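PDB 2POS: sylvaticin, which is a secreted, alpha-elicitin-like protein that, as in related elicitins, probably binds sterols and may provoke plant defence responses. Local coordinates for residues 57-68 with 82-93. Numbering follows the deposited sequence.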
loop_
_atom_site.group_PDB
_atom_site.type_symbol
_atom_site.label_atom_id
_atom_site.label_comp_id
_atom_site.label_asym_id
_atom_site.label_seq_id
_atom_site.Cartn_x
_atom_site.Cartn_y
_atom_site.Cartn_z
ATOM N N PHE A 57 7.439 -6.737 2.923
ATOM C CA PHE A 57 8.556 -5.835 2.618
ATOM C C PHE A 57 8.842 -5.811 1.118
ATOM O O PHE A 57 9.089 -4.752 0.544
ATOM C CB PHE A 57 9.806 -6.229 3.405
ATOM C CG PHE A 57 9.673 -6.007 4.883
ATOM C CD1 PHE A 57 9.045 -6.955 5.688
ATOM C CD2 PHE A 57 10.161 -4.843 5.471
ATOM C CE1 PHE A 57 8.905 -6.750 7.060
ATOM C CE2 PHE A 57 10.032 -4.636 6.849
ATOM C CZ PHE A 57 9.405 -5.587 7.638
ATOM N N THR A 58 8.803 -6.987 0.491
ATOM C CA THR A 58 8.957 -7.094 -0.956
ATOM C C THR A 58 7.864 -6.305 -1.673
ATOM O O THR A 58 8.146 -5.554 -2.618
ATOM C CB THR A 58 8.938 -8.572 -1.409
ATOM O OG1 THR A 58 9.961 -9.282 -0.697
ATOM C CG2 THR A 58 9.187 -8.698 -2.919
ATOM N N LEU A 59 6.627 -6.468 -1.217
ATOM C CA LEU A 59 5.507 -5.755 -1.805
ATOM C C LEU A 59 5.683 -4.247 -1.674
ATOM O O LEU A 59 5.516 -3.510 -2.648
ATOM C CB LEU A 59 4.183 -6.183 -1.161
ATOM C CG LEU A 59 2.959 -5.387 -1.619
ATOM C CD1 LEU A 59 2.730 -5.516 -3.121
ATOM C CD2 LEU A 59 1.718 -5.827 -0.846
ATOM N N ILE A 60 6.013 -3.787 -0.470
ATOM C CA ILE A 60 6.194 -2.357 -0.231
ATOM C C ILE A 60 7.291 -1.764 -1.119
ATOM O O ILE A 60 7.116 -0.685 -1.690
ATOM C CB ILE A 60 6.409 -2.061 1.288
ATOM C CG1 ILE A 60 5.098 -2.302 2.062
ATOM C CG2 ILE A 60 7.015 -0.661 1.515
ATOM C CD1 ILE A 60 3.950 -1.327 1.803
ATOM N N ASP A 61 8.395 -2.492 -1.280
ATOM C CA ASP A 61 9.455 -2.053 -2.183
ATOM C C ASP A 61 8.978 -2.021 -3.640
ATOM O O ASP A 61 9.356 -1.123 -4.401
ATOM C CB ASP A 61 10.709 -2.924 -2.029
ATOM C CG ASP A 61 11.424 -2.695 -0.705
ATOM O OD1 ASP A 61 11.069 -1.744 0.022
ATOM O OD2 ASP A 61 12.346 -3.473 -0.385
ATOM N N ALA A 62 8.143 -2.989 -4.023
ATOM C CA ALA A 62 7.574 -3.025 -5.375
ATOM C C ALA A 62 6.638 -1.835 -5.634
ATOM O O ALA A 62 6.587 -1.312 -6.753
ATOM C CB ALA A 62 6.855 -4.343 -5.620
ATOM N N ILE A 63 5.914 -1.400 -4.602
ATOM C CA ILE A 63 5.077 -0.200 -4.719
ATOM C C ILE A 63 5.944 1.055 -4.829
ATOM O O ILE A 63 5.659 1.945 -5.637
ATOM C CB ILE A 63 4.045 -0.073 -3.557
ATOM C CG1 ILE A 63 3.142 -1.310 -3.522
ATOM C CG2 ILE A 63 3.185 1.173 -3.746
ATOM C CD1 ILE A 63 2.368 -1.530 -2.212
ATOM N N LYS A 64 7.002 1.129 -4.027
ATOM C CA LYS A 64 7.932 2.251 -4.126
ATOM C C LYS A 64 8.443 2.415 -5.555
ATOM O O LYS A 64 8.545 3.534 -6.056
ATOM C CB LYS A 64 9.115 2.069 -3.182
ATOM C CG LYS A 64 8.807 2.370 -1.746
ATOM C CD LYS A 64 10.055 2.186 -0.908
ATOM C CE LYS A 64 9.776 2.507 0.537
ATOM N NZ LYS A 64 10.969 2.217 1.371
ATOM N N ALA A 65 8.753 1.288 -6.200
ATOM C CA ALA A 65 9.293 1.262 -7.566
ATOM C C ALA A 65 8.332 1.820 -8.629
ATOM O O ALA A 65 8.755 2.175 -9.738
ATOM C CB ALA A 65 9.726 -0.166 -7.930
ATOM N N LEU A 66 7.046 1.895 -8.284
ATOM C CA LEU A 66 6.029 2.479 -9.164
ATOM C C LEU A 66 6.000 3.999 -9.089
ATOM O O LEU A 66 5.262 4.646 -9.826
ATOM C CB LEU A 66 4.638 1.968 -8.793
ATOM C CG LEU A 66 4.442 0.472 -8.574
ATOM C CD1 LEU A 66 3.053 0.255 -8.012
ATOM C CD2 LEU A 66 4.643 -0.296 -9.867
ATOM N N ASN A 67 6.787 4.561 -8.179
ATOM C CA ASN A 67 6.821 6.009 -7.962
ATOM C C ASN A 67 5.446 6.628 -7.715
ATOM O O ASN A 67 5.021 7.508 -8.467
ATOM C CB ASN A 67 7.549 6.704 -9.114
ATOM C CG ASN A 67 8.993 6.287 -9.197
ATOM O OD1 ASN A 67 9.693 6.246 -8.182
ATOM N ND2 ASN A 67 9.448 5.944 -10.397
ATOM N N PRO A 68 4.755 6.180 -6.648
ATOM C CA PRO A 68 3.441 6.725 -6.323
ATOM C C PRO A 68 3.549 8.200 -5.954
ATOM O O PRO A 68 4.538 8.609 -5.340
ATOM C CB PRO A 68 3.017 5.907 -5.098
ATOM C CG PRO A 68 4.284 5.428 -4.499
ATOM C CD PRO A 68 5.182 5.167 -5.665
ATOM N N VAL A 82 -0.712 6.686 -0.851
ATOM C CA VAL A 82 0.114 5.498 -1.095
ATOM C C VAL A 82 1.603 5.767 -0.855
ATOM O O VAL A 82 2.316 4.899 -0.353
ATOM C CB VAL A 82 -0.102 4.912 -2.523
ATOM C CG1 VAL A 82 0.848 3.739 -2.767
ATOM C CG2 VAL A 82 -1.537 4.465 -2.701
ATOM N N LYS A 83 2.076 6.958 -1.209
ATOM C CA LYS A 83 3.478 7.304 -0.975
ATOM C C LYS A 83 3.783 7.356 0.527
ATOM O O LYS A 83 4.820 6.865 0.979
ATOM C CB LYS A 83 3.851 8.616 -1.663
ATOM C CG LYS A 83 5.352 8.843 -1.750
ATOM C CD LYS A 83 5.683 10.134 -2.479
ATOM C CE LYS A 83 7.181 10.361 -2.486
ATOM N NZ LYS A 83 7.516 11.681 -3.102
ATOM N N LYS A 84 2.871 7.943 1.300
ATOM C CA LYS A 84 2.986 7.934 2.758
ATOM C C LYS A 84 3.063 6.501 3.276
ATOM O O LYS A 84 3.966 6.153 4.038
ATOM C CB LYS A 84 1.798 8.654 3.376
ATOM C CG LYS A 84 1.774 8.644 4.902
ATOM C CD LYS A 84 0.568 9.433 5.364
ATOM C CE LYS A 84 0.525 9.575 6.863
ATOM N NZ LYS A 84 -0.709 10.314 7.227
ATOM N N LEU A 85 2.115 5.675 2.836
ATOM C CA LEU A 85 2.040 4.289 3.275
ATOM C C LEU A 85 3.377 3.592 3.102
ATOM O O LEU A 85 3.917 2.999 4.052
ATOM C CB LEU A 85 0.954 3.551 2.475
ATOM C CG LEU A 85 0.983 2.015 2.519
ATOM C CD1 LEU A 85 0.504 1.550 3.867
ATOM C CD2 LEU A 85 0.138 1.416 1.387
ATOM N N VAL A 86 3.926 3.669 1.897
ATOM C CA VAL A 86 5.104 2.859 1.584
ATOM C C VAL A 86 6.378 3.435 2.188
ATOM O O VAL A 86 7.293 2.688 2.511
ATOM C CB VAL A 86 5.271 2.563 0.062
ATOM C CG1 VAL A 86 4.059 1.821 -0.454
ATOM C CG2 VAL A 86 5.523 3.838 -0.743
ATOM N N THR A 87 6.430 4.757 2.350
ATOM C CA THR A 87 7.620 5.407 2.894
ATOM C C THR A 87 7.705 5.161 4.398
ATOM O O THR A 87 8.790 4.911 4.933
ATOM C CB THR A 87 7.623 6.911 2.585
ATOM O OG1 THR A 87 7.535 7.103 1.168
ATOM C CG2 THR A 87 8.899 7.566 3.089
ATOM N N GLU A 88 6.556 5.199 5.066
ATOM C CA GLU A 88 6.511 5.034 6.514
ATOM C C GLU A 88 6.475 3.583 6.984
ATOM O O GLU A 88 6.644 3.320 8.180
ATOM C CB GLU A 88 5.336 5.816 7.102
ATOM C CG GLU A 88 5.516 7.328 6.980
ATOM C CD GLU A 88 4.501 8.128 7.764
ATOM O OE1 GLU A 88 3.408 7.597 8.070
ATOM O OE2 GLU A 88 4.807 9.305 8.071
ATOM N N PHE A 89 6.266 2.644 6.059
ATOM C CA PHE A 89 6.076 1.246 6.434
ATOM C C PHE A 89 7.231 0.661 7.254
ATOM O O PHE A 89 7.019 0.188 8.372
ATOM C CB PHE A 89 5.781 0.359 5.212
ATOM C CG PHE A 89 5.711 -1.107 5.548
ATOM C CD1 PHE A 89 4.608 -1.631 6.214
ATOM C CD2 PHE A 89 6.777 -1.950 5.244
ATOM C CE1 PHE A 89 4.556 -2.984 6.547
ATOM C CE2 PHE A 89 6.732 -3.299 5.578
ATOM C CZ PHE A 89 5.620 -3.810 6.231
ATOM N N GLU A 90 8.446 0.686 6.715
ATOM C CA GLU A 90 9.569 0.028 7.400
ATOM C C GLU A 90 9.792 0.561 8.829
ATOM O O GLU A 90 9.838 -0.232 9.775
ATOM C CB GLU A 90 10.854 0.103 6.579
ATOM C CG GLU A 90 10.961 -0.906 5.463
ATOM C CD GLU A 90 12.389 -1.022 4.950
ATOM O OE1 GLU A 90 12.691 -0.432 3.893
ATOM O OE2 GLU A 90 13.217 -1.674 5.624
ATOM N N PRO A 91 9.916 1.899 9.000
ATOM C CA PRO A 91 10.055 2.409 10.373
ATOM C C PRO A 91 8.863 2.106 11.289
ATOM O O PRO A 91 9.031 2.066 12.505
ATOM C CB PRO A 91 10.205 3.930 10.195
ATOM C CG PRO A 91 10.485 4.148 8.766
ATOM C CD PRO A 91 9.980 2.975 7.996
ATOM N N SER A 92 7.678 1.889 10.718
ATOM C CA SER A 92 6.478 1.627 11.527
ATOM C C SER A 92 6.547 0.248 12.186
ATOM O O SER A 92 5.798 -0.032 13.124
ATOM C CB SER A 92 5.197 1.772 10.701
ATOM O OG SER A 92 4.927 0.617 9.917
ATOM N N CYS A 93 7.460 -0.594 11.705
ATOM C CA CYS A 93 7.571 -1.976 12.179
ATOM C C CYS A 93 8.343 -2.138 13.479
ATOM O O CYS A 93 8.295 -3.198 14.110
ATOM C CB CYS A 93 8.198 -2.855 11.102
ATOM S SG CYS A 93 7.089 -3.182 9.737
HETATM O O HOH W 1 12.624 -0.042 1.012
HETATM O O HOH W 2 10.366 -0.374 2.249
HETATM O O HOH W 3 9.286 1.725 4.064
HETATM O O HOH W 4 11.213 3.759 3.835
#
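Phe89 turns its CG anti to the backbone N (chi1 174°), while Ile60 keeps CG1 beside its own N, and these torsions bring the isoleucine branch over one face of the phenylalanine ring. A CH-pi contact follows: Ile60 CG1 lies 3.9 Å from the Phe89 ring centroid, 22° off the normal. In the elicitin fold, helix 54-64 packs roughly antiparallel against the C-terminal helix 82-92, the hairpin 73-75/78-80 lying between them in the chain. Phe89 continues the chain of contacts by presenting its edge to the face of Phe57, a T-shaped pair with centroids 5.1 Å apart and planes at 65°; Leu47 and Met50 of helix 44-51 also touch Phe89. Cys93, disulfide-bonded to Cys51 of that helix, approaches Phe57 obliquely, its SG 3.9 Å from Phe57 CZ, and at the same time stands over the Phe89 face opposite Ile60. Toward the other end of the interface, Val86 directs CG1 at Ile63, where the separation from Ile63 CG2 is a tight 3.5 Å. That same Ile63 methyl meets Val82 CG1, which also touches Pro68 CB, so the apolar seam extends into the loop after the helix. Along the polar margin, the extended chain of Lys64 passes Val86 and brings NZ among four waters. Two of them join NZ to both Asp61 OD1 and Glu90 OE1, and could temper the repulsion between these carboxylates; Lys64 NZ to Glu90 OE1 is 4.0 Å, too long for a direct salt bridge. Near the kink at Pro91, whose N has no hydrogen to donate to the preceding turn, a third water within reach of Lys64 NZ takes the N-H of Glu90 and lies 2.7 Å from Val86 O.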